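Local coordinates for protein putative silent information regulator 2 (Leishmania infantum, PDB 5OL0) that probably removes acetyl groups from lysines of proteins such as histones in an NAD-dependent reaction, as a zinc-containing sirtuin thought to regulate gene expression, at residues A[44-50]-A[102-108]; A[120-124]-A[202-207]; A[239-245]-A[278-284]. One frame throughout, in Å; residues are numbered along the deposited sequence.

Contact 1 (A[44-50]-A[102-108]); sequences ASVAAGI and FQPTAVH
Ile50 lays its CG1 over one face of the Phe102 ring, 3.6 Å from the ring centroid and only 7° off the normal, a well-centred CH-pi contact. With chi1 near -67°, CG1 stands beside the backbone N of Ile50 and faces the ring. Ala48 carries the apolar strip onward: its CB touches Thr105 CG2 at 3.8 Å and rests against the carbonyl O of Gln103. Further along, Ala44 CB meets Val107 CG1 at 4.0 Å. At the edge of the Phe102 ring one water ties the backbones together, donating to Ala48 O (2.8 Å) and accepting from Gln103 N (2.9 Å).

The 44-50 loop follows the first strand of the Rossmann-type sheet, and here it packs on the start of helix 106-116. Thr105 is the N-cap of that helix, its OG1 receiving a weak bond from Val107 N. Thr105 OG1 also lies 3.2 Å from Ala44 O, while Gln287 of helix 286-296 bonds to Val107 N from outside.

At the polar edge His108 NE2 donates to Ser45 OG across 3.1 Å, the hydroxyl oxygen lying 6° out of the imidazole plane. Ser45 OG has a second partner in Asp129, a residue of the probable NAD site, and the same hydroxyl therefore joins the histidine to the aspartate.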
loop_
_atom_site.group_PDB
_atom_site.type_symbol
_atom_site.label_atom_id
_atom_site.label_comp_id
_atom_site.label_asym_id
_atom_site.label_seq_id
_atom_site.Cartn_x
_atom_site.Cartn_y
_atom_site.Cartn_z
ATOM N N ALA A 44 3.565 1.920 6.244
ATOM C CA ALA A 44 2.942 0.824 6.997
ATOM C C ALA A 44 3.815 -0.388 7.176
ATOM O O ALA A 44 3.573 -1.218 8.045
ATOM C CB ALA A 44 1.661 0.383 6.280
ATOM N N SER A 45 4.791 -0.547 6.298
ATOM C CA SER A 45 5.578 -1.769 6.312
ATOM C C SER A 45 7.046 -1.610 6.761
ATOM O O SER A 45 7.740 -2.632 6.921
ATOM C CB SER A 45 5.514 -2.386 4.946
ATOM O OG SER A 45 4.169 -2.745 4.721
ATOM N N VAL A 46 7.475 -0.371 7.014
ATOM C CA VAL A 46 8.778 -0.100 7.672
ATOM C C VAL A 46 8.991 -0.961 8.888
ATOM O O VAL A 46 10.036 -1.618 9.023
ATOM C CB VAL A 46 8.866 1.379 8.137
ATOM C CG1 VAL A 46 10.178 1.684 8.912
ATOM C CG2 VAL A 46 8.729 2.282 6.941
ATOM N N ALA A 47 7.996 -1.013 9.772
ATOM C CA ALA A 47 8.113 -1.839 10.971
ATOM C C ALA A 47 8.280 -3.354 10.649
ATOM O O ALA A 47 8.725 -4.088 11.465
ATOM C CB ALA A 47 6.940 -1.624 11.926
ATOM N N ALA A 48 7.995 -3.813 9.452
ATOM C CA ALA A 48 8.275 -5.192 9.136
ATOM C C ALA A 48 9.741 -5.439 8.787
ATOM O O ALA A 48 10.137 -6.598 8.662
ATOM C CB ALA A 48 7.391 -5.690 8.035
ATOM N N GLY A 49 10.510 -4.372 8.595
ATOM C CA GLY A 49 11.938 -4.484 8.237
ATOM C C GLY A 49 12.112 -4.355 6.767
ATOM O O GLY A 49 13.094 -4.783 6.252
ATOM N N ILE A 50 11.184 -3.757 6.042
ATOM C CA ILE A 50 11.370 -3.687 4.586
ATOM C C ILE A 50 12.475 -2.660 4.285
ATOM O O ILE A 50 12.442 -1.600 4.865
ATOM C CB ILE A 50 10.034 -3.470 3.909
ATOM C CG1 ILE A 50 9.240 -4.775 4.167
ATOM C CG2 ILE A 50 10.198 -3.180 2.410
ATOM C CD1 ILE A 50 7.907 -4.845 3.500
ATOM N N PHE A 102 8.854 -11.492 5.051
ATOM C CA PHE A 102 8.385 -10.496 5.985
ATOM C C PHE A 102 7.040 -10.933 6.610
ATOM O O PHE A 102 6.258 -11.727 6.047
ATOM C CB PHE A 102 8.251 -9.129 5.273
ATOM C CG PHE A 102 9.548 -8.570 4.804
ATOM C CD1 PHE A 102 10.528 -8.247 5.717
ATOM C CD2 PHE A 102 9.802 -8.404 3.487
ATOM C CE1 PHE A 102 11.708 -7.714 5.318
ATOM C CE2 PHE A 102 11.022 -7.921 3.065
ATOM C CZ PHE A 102 11.961 -7.545 3.975
ATOM N N GLN A 103 6.778 -10.397 7.778
ATOM C CA GLN A 103 5.535 -10.684 8.471
ATOM C C GLN A 103 4.677 -9.414 8.658
ATOM O O GLN A 103 5.202 -8.335 8.771
ATOM C CB GLN A 103 5.875 -11.188 9.865
ATOM C CG GLN A 103 6.767 -12.422 9.956
ATOM C CD GLN A 103 7.077 -12.705 11.425
ATOM O OE1 GLN A 103 6.513 -13.618 11.998
ATOM N NE2 GLN A 103 7.913 -11.866 12.062
ATOM N N PRO A 104 3.377 -9.579 8.806
ATOM C CA PRO A 104 2.524 -8.411 8.967
ATOM C C PRO A 104 2.784 -7.629 10.209
ATOM O O PRO A 104 3.140 -8.191 11.215
ATOM C CB PRO A 104 1.108 -8.983 9.032
ATOM C CG PRO A 104 1.202 -10.383 8.587
ATOM C CD PRO A 104 2.613 -10.833 8.658
ATOM N N THR A 105 2.549 -6.332 10.108
ATOM C CA THR A 105 2.671 -5.371 11.189
ATOM C C THR A 105 1.324 -5.193 11.923
ATOM O O THR A 105 0.295 -5.749 11.526
ATOM C CB THR A 105 3.166 -3.995 10.712
ATOM O OG1 THR A 105 2.110 -3.280 10.049
ATOM C CG2 THR A 105 4.434 -4.081 9.829
ATOM N N ALA A 106 1.358 -4.412 12.993
ATOM C CA ALA A 106 0.164 -4.004 13.709
ATOM C C ALA A 106 -0.868 -3.332 12.777
ATOM O O ALA A 106 -2.048 -3.648 12.831
ATOM C CB ALA A 106 0.554 -3.079 14.856
ATOM N N VAL A 107 -0.426 -2.479 11.859
ATOM C CA VAL A 107 -1.367 -1.891 10.887
ATOM C C VAL A 107 -2.092 -3.008 10.098
ATOM O O VAL A 107 -3.307 -2.969 9.912
ATOM C CB VAL A 107 -0.603 -0.963 9.908
ATOM C CG1 VAL A 107 -1.432 -0.644 8.678
ATOM C CG2 VAL A 107 -0.168 0.337 10.594
ATOM N N HIS A 108 -1.323 -3.950 9.574
ATOM C CA HIS A 108 -1.882 -5.017 8.759
ATOM C C HIS A 108 -2.935 -5.907 9.498
ATOM O O HIS A 108 -4.048 -6.284 8.960
ATOM C CB HIS A 108 -0.753 -5.864 8.145
ATOM C CG HIS A 108 0.219 -5.095 7.291
ATOM N ND1 HIS A 108 -0.047 -4.760 5.980
ATOM C CD2 HIS A 108 1.456 -4.614 7.548
ATOM C CE1 HIS A 108 0.980 -4.097 5.482
ATOM N NE2 HIS A 108 1.908 -4.005 6.402
HETATM O O HOH W 1 8.956 -9.051 9.084
#

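Contact 2 (A[120-124]-A[202-207]); sequences LLRCC and DALHHD
The guanidinium of Arg122 meets two carboxylates at its edge, Asp207 and Asp202 both reaching NH1, while Ala203 CB approaches Arg122 NH1 obliquely at 3.9 Å. Both carboxylate planes stand nearly perpendicular to the guanidinium. This is a strand-helix contact of the Rossmann-type domain: strand 120-125 of the central parallel sheet faces helix 198-207, and the two short segments run obliquely antiparallel with their axes 10.2 Å apart.

The two salt bridges differ in geometry. Asp207 OD2 lies in the guanidinium plane, 2.6 Å from Arg122 NH1, and is met nearly end-on along its C-O bond. Asp202 OD2, 2.9 Å from Arg122 NH1, offers its anti lone pair but sits tilted from that plane, and its bond is the more bent, 138° at the hydrogen. One nitrogen thus serves two acids five residues apart, on a helix that takes a wider pi-type turn at 203-207, and the arginine's positive charge would be expected to favour their ionised forms. The bend of the Arg122 chain at chi2 (78°) runs CG and CD alongside Asp207 OD2 before NH1 reaches it.

Asp202 is steadied from its own helix by His206, whose ND1 donates to OD1 from above the carboxylate plane while the oxygen stays in the imidazole plane. At one end of the contact Leu121 and Asp207 pass each other head to tail, Leu121 CD2 against Asp207 O. Strands 36-40 and 142-144 flank Arg122, supplying Leu37 and Val143 as neighbours. Past the arginine, the apolar end of the contact is carried by the sulfur of Cys124, with SG 3.6 Å from Ala203 CB.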
loop_
_atom_site.group_PDB
_atom_site.type_symbol
_atom_site.label_atom_id
_atom_site.label_comp_id
_atom_site.label_asym_id
_atom_site.label_seq_id
_atom_site.Cartn_x
_atom_site.Cartn_y
_atom_site.Cartn_z
ATOM N N LEU A 120 -14.946 -2.967 7.081
ATOM C CA LEU A 120 -14.038 -2.687 5.989
ATOM C C LEU A 120 -14.773 -2.703 4.730
ATOM O O LEU A 120 -15.242 -3.729 4.344
ATOM C CB LEU A 120 -12.915 -3.690 5.959
ATOM C CG LEU A 120 -11.768 -3.467 4.958
ATOM C CD1 LEU A 120 -10.927 -2.248 5.341
ATOM C CD2 LEU A 120 -10.903 -4.690 4.988
ATOM N N LEU A 121 -14.863 -1.566 4.038
ATOM C CA LEU A 121 -15.376 -1.537 2.678
ATOM C C LEU A 121 -14.330 -2.106 1.686
ATOM O O LEU A 121 -14.629 -2.904 0.798
ATOM C CB LEU A 121 -15.719 -0.130 2.336
ATOM C CG LEU A 121 -16.212 0.199 0.932
ATOM C CD1 LEU A 121 -17.561 -0.459 0.595
ATOM C CD2 LEU A 121 -16.250 1.728 0.878
ATOM N N ARG A 122 -13.087 -1.660 1.803
ATOM C CA ARG A 122 -12.048 -2.160 0.900
ATOM C C ARG A 122 -10.737 -1.730 1.474
ATOM O O ARG A 122 -10.647 -0.671 2.101
ATOM C CB ARG A 122 -12.217 -1.563 -0.506
ATOM C CG ARG A 122 -11.704 -2.455 -1.645
ATOM C CD ARG A 122 -12.742 -3.558 -1.901
ATOM N NE ARG A 122 -12.298 -4.519 -2.927
ATOM C CZ ARG A 122 -12.524 -4.373 -4.253
ATOM N NH1 ARG A 122 -13.140 -3.308 -4.746
ATOM N NH2 ARG A 122 -12.095 -5.288 -5.105
ATOM N N CYS A 123 -9.736 -2.559 1.282
ATOM C CA CYS A 123 -8.377 -2.181 1.585
ATOM C C CYS A 123 -7.641 -2.080 0.252
ATOM O O CYS A 123 -7.609 -3.055 -0.516
ATOM C CB CYS A 123 -7.684 -3.244 2.458
ATOM S SG CYS A 123 -5.935 -2.821 2.750
ATOM N N CYS A 124 -7.052 -0.923 -0.020
ATOM C CA CYS A 124 -6.325 -0.706 -1.282
ATOM C C CYS A 124 -4.908 -0.360 -0.897
ATOM O O CYS A 124 -4.694 0.636 -0.202
ATOM C CB CYS A 124 -6.937 0.460 -2.021
ATOM S SG CYS A 124 -8.646 0.191 -2.668
ATOM N N ASP A 202 -12.431 -0.769 -10.003
ATOM C CA ASP A 202 -13.663 -1.142 -9.222
ATOM C C ASP A 202 -13.695 -0.354 -7.911
ATOM O O ASP A 202 -14.664 0.327 -7.577
ATOM C CB ASP A 202 -13.603 -2.647 -8.946
ATOM C CG ASP A 202 -14.855 -3.177 -8.300
ATOM O OD1 ASP A 202 -15.850 -3.328 -9.024
ATOM O OD2 ASP A 202 -14.866 -3.402 -7.064
ATOM N N ALA A 203 -12.560 -0.366 -7.221
ATOM C CA ALA A 203 -12.458 0.367 -5.996
ATOM C C ALA A 203 -12.593 1.875 -6.189
ATOM O O ALA A 203 -13.314 2.504 -5.478
ATOM C CB ALA A 203 -11.187 -0.004 -5.273
ATOM N N LEU A 204 -11.947 2.432 -7.198
ATOM C CA LEU A 204 -12.034 3.887 -7.451
ATOM C C LEU A 204 -13.412 4.414 -7.849
ATOM O O LEU A 204 -13.830 5.504 -7.426
ATOM C CB LEU A 204 -11.064 4.261 -8.580
ATOM C CG LEU A 204 -10.925 5.764 -8.936
ATOM C CD1 LEU A 204 -10.214 6.485 -7.820
ATOM C CD2 LEU A 204 -10.197 5.958 -10.288
ATOM N N HIS A 205 -14.073 3.663 -8.725
ATOM C CA HIS A 205 -15.355 4.073 -9.278
ATOM C C HIS A 205 -16.488 3.668 -8.377
ATOM O O HIS A 205 -17.460 4.369 -8.357
ATOM C CB HIS A 205 -15.594 3.440 -10.678
ATOM C CG HIS A 205 -14.593 3.859 -11.685
ATOM N ND1 HIS A 205 -14.119 3.007 -12.658
ATOM C CD2 HIS A 205 -13.887 5.009 -11.806
ATOM C CE1 HIS A 205 -13.212 3.642 -13.378
ATOM N NE2 HIS A 205 -13.039 4.847 -12.869
ATOM N N HIS A 206 -16.361 2.542 -7.661
ATOM C CA HIS A 206 -17.480 1.964 -6.881
ATOM C C HIS A 206 -17.320 2.020 -5.408
ATOM O O HIS A 206 -18.294 2.203 -4.750
ATOM C CB HIS A 206 -17.755 0.504 -7.277
ATOM C CG HIS A 206 -17.980 0.340 -8.752
ATOM N ND1 HIS A 206 -17.495 -0.737 -9.460
ATOM C CD2 HIS A 206 -18.518 1.177 -9.665
ATOM C CE1 HIS A 206 -17.802 -0.599 -10.737
ATOM N NE2 HIS A 206 -18.414 0.548 -10.889
ATOM N N ASP A 207 -16.131 1.787 -4.858
ATOM C CA ASP A 207 -16.019 1.843 -3.395
ATOM C C ASP A 207 -15.846 3.267 -2.917
ATOM O O ASP A 207 -16.530 3.732 -2.001
ATOM C CB ASP A 207 -14.863 1.000 -2.910
ATOM C CG ASP A 207 -15.097 -0.468 -3.079
ATOM O OD1 ASP A 207 -16.139 -0.928 -2.620
ATOM O OD2 ASP A 207 -14.223 -1.182 -3.617
#

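Contact 3 (A[239-245]-A[278-284]); sequences RVVMNRE and RDVLFRG
Arg239 grips Asp279 side-on with two nitrogens: NE reaches OD1 at 2.8 Å and NH2 reaches OD2 at 3.1 Å, both on the syn side of the carboxylate, with the oxygens close to the guanidinium plane. The bend at chi3 (-67°) turns that edge toward the acid. Arg278 lies flat on a face of the same guanidinium, centres 3.6 Å apart and planes at 14°. Asp279 OD1, bonded to Arg239 and near Arg278 NE, would be expected to offset these like charges, though no N-H of Arg278 points at it. The NH1 of Arg278 instead bonds to the carbonyl oxygens of Val237 and Pro234.

Alongside, the backbones form a parallel beta pairing, with Arg239, Val240, Val241 and Met242 opposite Asp279, Val280, Leu281 and Phe282. The shortest of its bonds runs from Phe282 N to Val241 O, 2.7 Å. Beyond the strands, Asn243 OD1 closes an Asx turn by accepting from Glu245 N on an in-plane lone pair. Arg283 NH2 bonds to Arg244 O from above the carbonyl plane. Asn243, Arg244 and Glu245 probably bind NAD, as in a close relative, so the pairing ends at what is probably the cofactor site.

Val240 packs beside Val280, and its CG1 touches the edge of the Phe282 ring 3.6 Å from CE2; the opposite face of the sheet brings Val241 CG1 to Leu281 CD1 at 3.8 Å. Strand 279-282 is the outermost of the parallel sheet, and strand 213-217 flanks 239-242 on its other side. Leu21 and Leu24 of helix 21-30 and Asn289 and Val290 of helix 286-296 cover the face that carries Val240, Met242 and Phe282.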
loop_
_atom_site.group_PDB
_atom_site.type_symbol
_atom_site.label_atom_id
_atom_site.label_comp_id
_atom_site.label_asym_id
_atom_site.label_seq_id
_atom_site.Cartn_x
_atom_site.Cartn_y
_atom_site.Cartn_z
ATOM N N ARG A 239 -11.333 12.028 6.593
ATOM C CA ARG A 239 -10.183 11.430 5.965
ATOM C C ARG A 239 -9.040 11.503 6.966
ATOM O O ARG A 239 -8.659 12.574 7.377
ATOM C CB ARG A 239 -9.848 12.109 4.640
ATOM C CG ARG A 239 -11.002 12.241 3.671
ATOM C CD ARG A 239 -10.557 12.684 2.278
ATOM N NE ARG A 239 -10.043 14.052 2.311
ATOM C CZ ARG A 239 -9.635 14.739 1.229
ATOM N NH1 ARG A 239 -9.694 14.239 -0.003
ATOM N NH2 ARG A 239 -9.201 15.967 1.374
ATOM N N VAL A 240 -8.550 10.354 7.406
ATOM C CA VAL A 240 -7.597 10.276 8.480
ATOM C C VAL A 240 -6.280 9.922 7.829
ATOM O O VAL A 240 -6.187 8.894 7.162
ATOM C CB VAL A 240 -8.019 9.170 9.515
ATOM C CG1 VAL A 240 -6.927 8.943 10.528
ATOM C CG2 VAL A 240 -9.268 9.624 10.253
ATOM N N VAL A 241 -5.259 10.745 7.999
ATOM C CA VAL A 241 -3.969 10.454 7.363
ATOM C C VAL A 241 -3.012 10.163 8.491
ATOM O O VAL A 241 -2.880 10.995 9.396
ATOM C CB VAL A 241 -3.452 11.602 6.497
ATOM C CG1 VAL A 241 -2.116 11.224 5.877
ATOM C CG2 VAL A 241 -4.495 11.962 5.425
ATOM N N MET A 242 -2.442 8.960 8.491
ATOM C CA MET A 242 -1.317 8.597 9.387
ATOM C C MET A 242 -0.018 8.554 8.609
ATOM O O MET A 242 0.219 7.641 7.805
ATOM C CB MET A 242 -1.552 7.247 10.049
ATOM C CG MET A 242 -2.841 7.134 10.836
ATOM S SD MET A 242 -3.041 5.504 11.608
ATOM C CE MET A 242 -4.457 5.883 12.626
ATOM N N ASN A 243 0.850 9.542 8.836
ATOM C CA ASN A 243 2.054 9.676 8.000
ATOM C C ASN A 243 3.112 10.447 8.806
ATOM O O ASN A 243 2.757 11.236 9.663
ATOM C CB ASN A 243 1.701 10.385 6.676
ATOM C CG ASN A 243 2.697 10.089 5.549
ATOM O OD1 ASN A 243 3.790 10.630 5.546
ATOM N ND2 ASN A 243 2.328 9.224 4.603
ATOM N N ARG A 244 4.370 10.163 8.524
ATOM C CA ARG A 244 5.540 10.897 9.055
ATOM C C ARG A 244 5.784 12.219 8.344
ATOM O O ARG A 244 6.711 12.929 8.713
ATOM C CB ARG A 244 6.803 10.075 8.833
ATOM C CG ARG A 244 6.858 8.747 9.597
ATOM C CD ARG A 244 7.112 9.036 11.052
ATOM N NE ARG A 244 7.596 7.865 11.735
ATOM C CZ ARG A 244 7.953 7.812 13.016
ATOM N NH1 ARG A 244 7.853 8.869 13.815
ATOM N NH2 ARG A 244 8.393 6.666 13.516
ATOM N N GLU A 245 5.046 12.485 7.269
ATOM C CA GLU A 245 5.203 13.709 6.463
ATOM C C GLU A 245 3.857 14.344 6.222
ATOM O O GLU A 245 2.846 13.626 6.150
ATOM C CB GLU A 245 5.768 13.385 5.055
ATOM C CG GLU A 245 7.104 12.726 4.989
ATOM C CD GLU A 245 7.662 12.796 3.580
ATOM O OE1 GLU A 245 7.162 12.069 2.705
ATOM O OE2 GLU A 245 8.573 13.602 3.310
ATOM N N ARG A 278 -12.835 18.076 7.552
ATOM C CA ARG A 278 -12.966 16.627 7.643
ATOM C C ARG A 278 -11.640 15.827 7.617
ATOM O O ARG A 278 -11.696 14.629 7.764
ATOM C CB ARG A 278 -14.000 16.096 6.610
ATOM C CG ARG A 278 -13.872 16.553 5.154
ATOM C CD ARG A 278 -12.704 15.895 4.482
ATOM N NE ARG A 278 -12.630 16.119 3.049
ATOM C CZ ARG A 278 -13.143 15.335 2.104
ATOM N NH1 ARG A 278 -13.844 14.231 2.362
ATOM N NH2 ARG A 278 -12.937 15.676 0.861
ATOM N N ASP A 279 -10.500 16.488 7.436
ATOM C CA ASP A 279 -9.166 15.878 7.368
ATOM C C ASP A 279 -8.461 16.031 8.675
ATOM O O ASP A 279 -8.682 17.004 9.401
ATOM C CB ASP A 279 -8.296 16.578 6.316
ATOM C CG ASP A 279 -8.835 16.441 4.940
ATOM O OD1 ASP A 279 -9.560 15.471 4.677
ATOM O OD2 ASP A 279 -8.541 17.311 4.098
ATOM N N VAL A 280 -7.737 14.984 9.047
ATOM C CA VAL A 280 -6.839 15.009 10.175
ATOM C C VAL A 280 -5.556 14.266 9.836
ATOM O O VAL A 280 -5.597 13.266 9.107
ATOM C CB VAL A 280 -7.569 14.451 11.402
ATOM C CG1 VAL A 280 -7.992 13.023 11.187
ATOM C CG2 VAL A 280 -6.705 14.597 12.615
ATOM N N LEU A 281 -4.432 14.808 10.292
ATOM C CA LEU A 281 -3.106 14.197 10.157
ATOM C C LEU A 281 -2.549 13.766 11.490
ATOM O O LEU A 281 -2.443 14.584 12.401
ATOM C CB LEU A 281 -2.132 15.170 9.594
ATOM C CG LEU A 281 -0.705 14.719 9.372
ATOM C CD1 LEU A 281 -0.580 13.628 8.331
ATOM C CD2 LEU A 281 0.043 15.959 8.936
ATOM N N PHE A 282 -2.261 12.473 11.630
ATOM C CA PHE A 282 -1.699 11.921 12.843
ATOM C C PHE A 282 -0.279 11.590 12.484
ATOM O O PHE A 282 -0.022 10.649 11.708
ATOM C CB PHE A 282 -2.458 10.677 13.282
ATOM C CG PHE A 282 -3.865 10.966 13.766
ATOM C CD1 PHE A 282 -4.074 11.728 14.894
ATOM C CD2 PHE A 282 -4.969 10.444 13.101
ATOM C CE1 PHE A 282 -5.353 11.992 15.359
ATOM C CE2 PHE A 282 -6.270 10.663 13.579
ATOM C CZ PHE A 282 -6.460 11.471 14.683
ATOM N N ARG A 283 0.662 12.353 13.064
ATOM C CA ARG A 283 2.113 12.170 12.838
ATOM C C ARG A 283 2.631 11.063 13.737
ATOM O O ARG A 283 1.888 10.507 14.525
ATOM C CB ARG A 283 2.858 13.447 13.203
ATOM C CG ARG A 283 2.510 14.693 12.443
ATOM C CD ARG A 283 2.740 14.528 10.968
ATOM N NE ARG A 283 4.153 14.608 10.552
ATOM C CZ ARG A 283 4.792 15.710 10.140
ATOM N NH1 ARG A 283 4.208 16.897 10.097
ATOM N NH2 ARG A 283 6.040 15.604 9.753
ATOM N N GLY A 284 3.918 10.762 13.688
ATOM C CA GLY A 284 4.440 9.687 14.533
ATOM C C GLY A 284 4.354 8.326 13.838
ATOM O O GLY A 284 4.116 8.214 12.634
#

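In the fold
The three contacts belong to the Rossmann-type part of the sirtuin and follow one another along the chain. Helix 106-116, which starts in contact 1, leads directly into strand 120-125 of contact 2, although the contact centres are 22 Å apart. Contacts 2 and 3 reach the same parallel sheet, with centres 20 Å apart. Contacts 1 and 3, centres 18 Å apart, both approach the probable NAD site: the side chain of Val107 lies about 4 Å from that of Cys286, as does that of Met242, while contact 3 itself includes Asn243, Arg244 and Glu245. Contact 2 stands further back, Cys124 being about 8 Å from Gln126 between side chains.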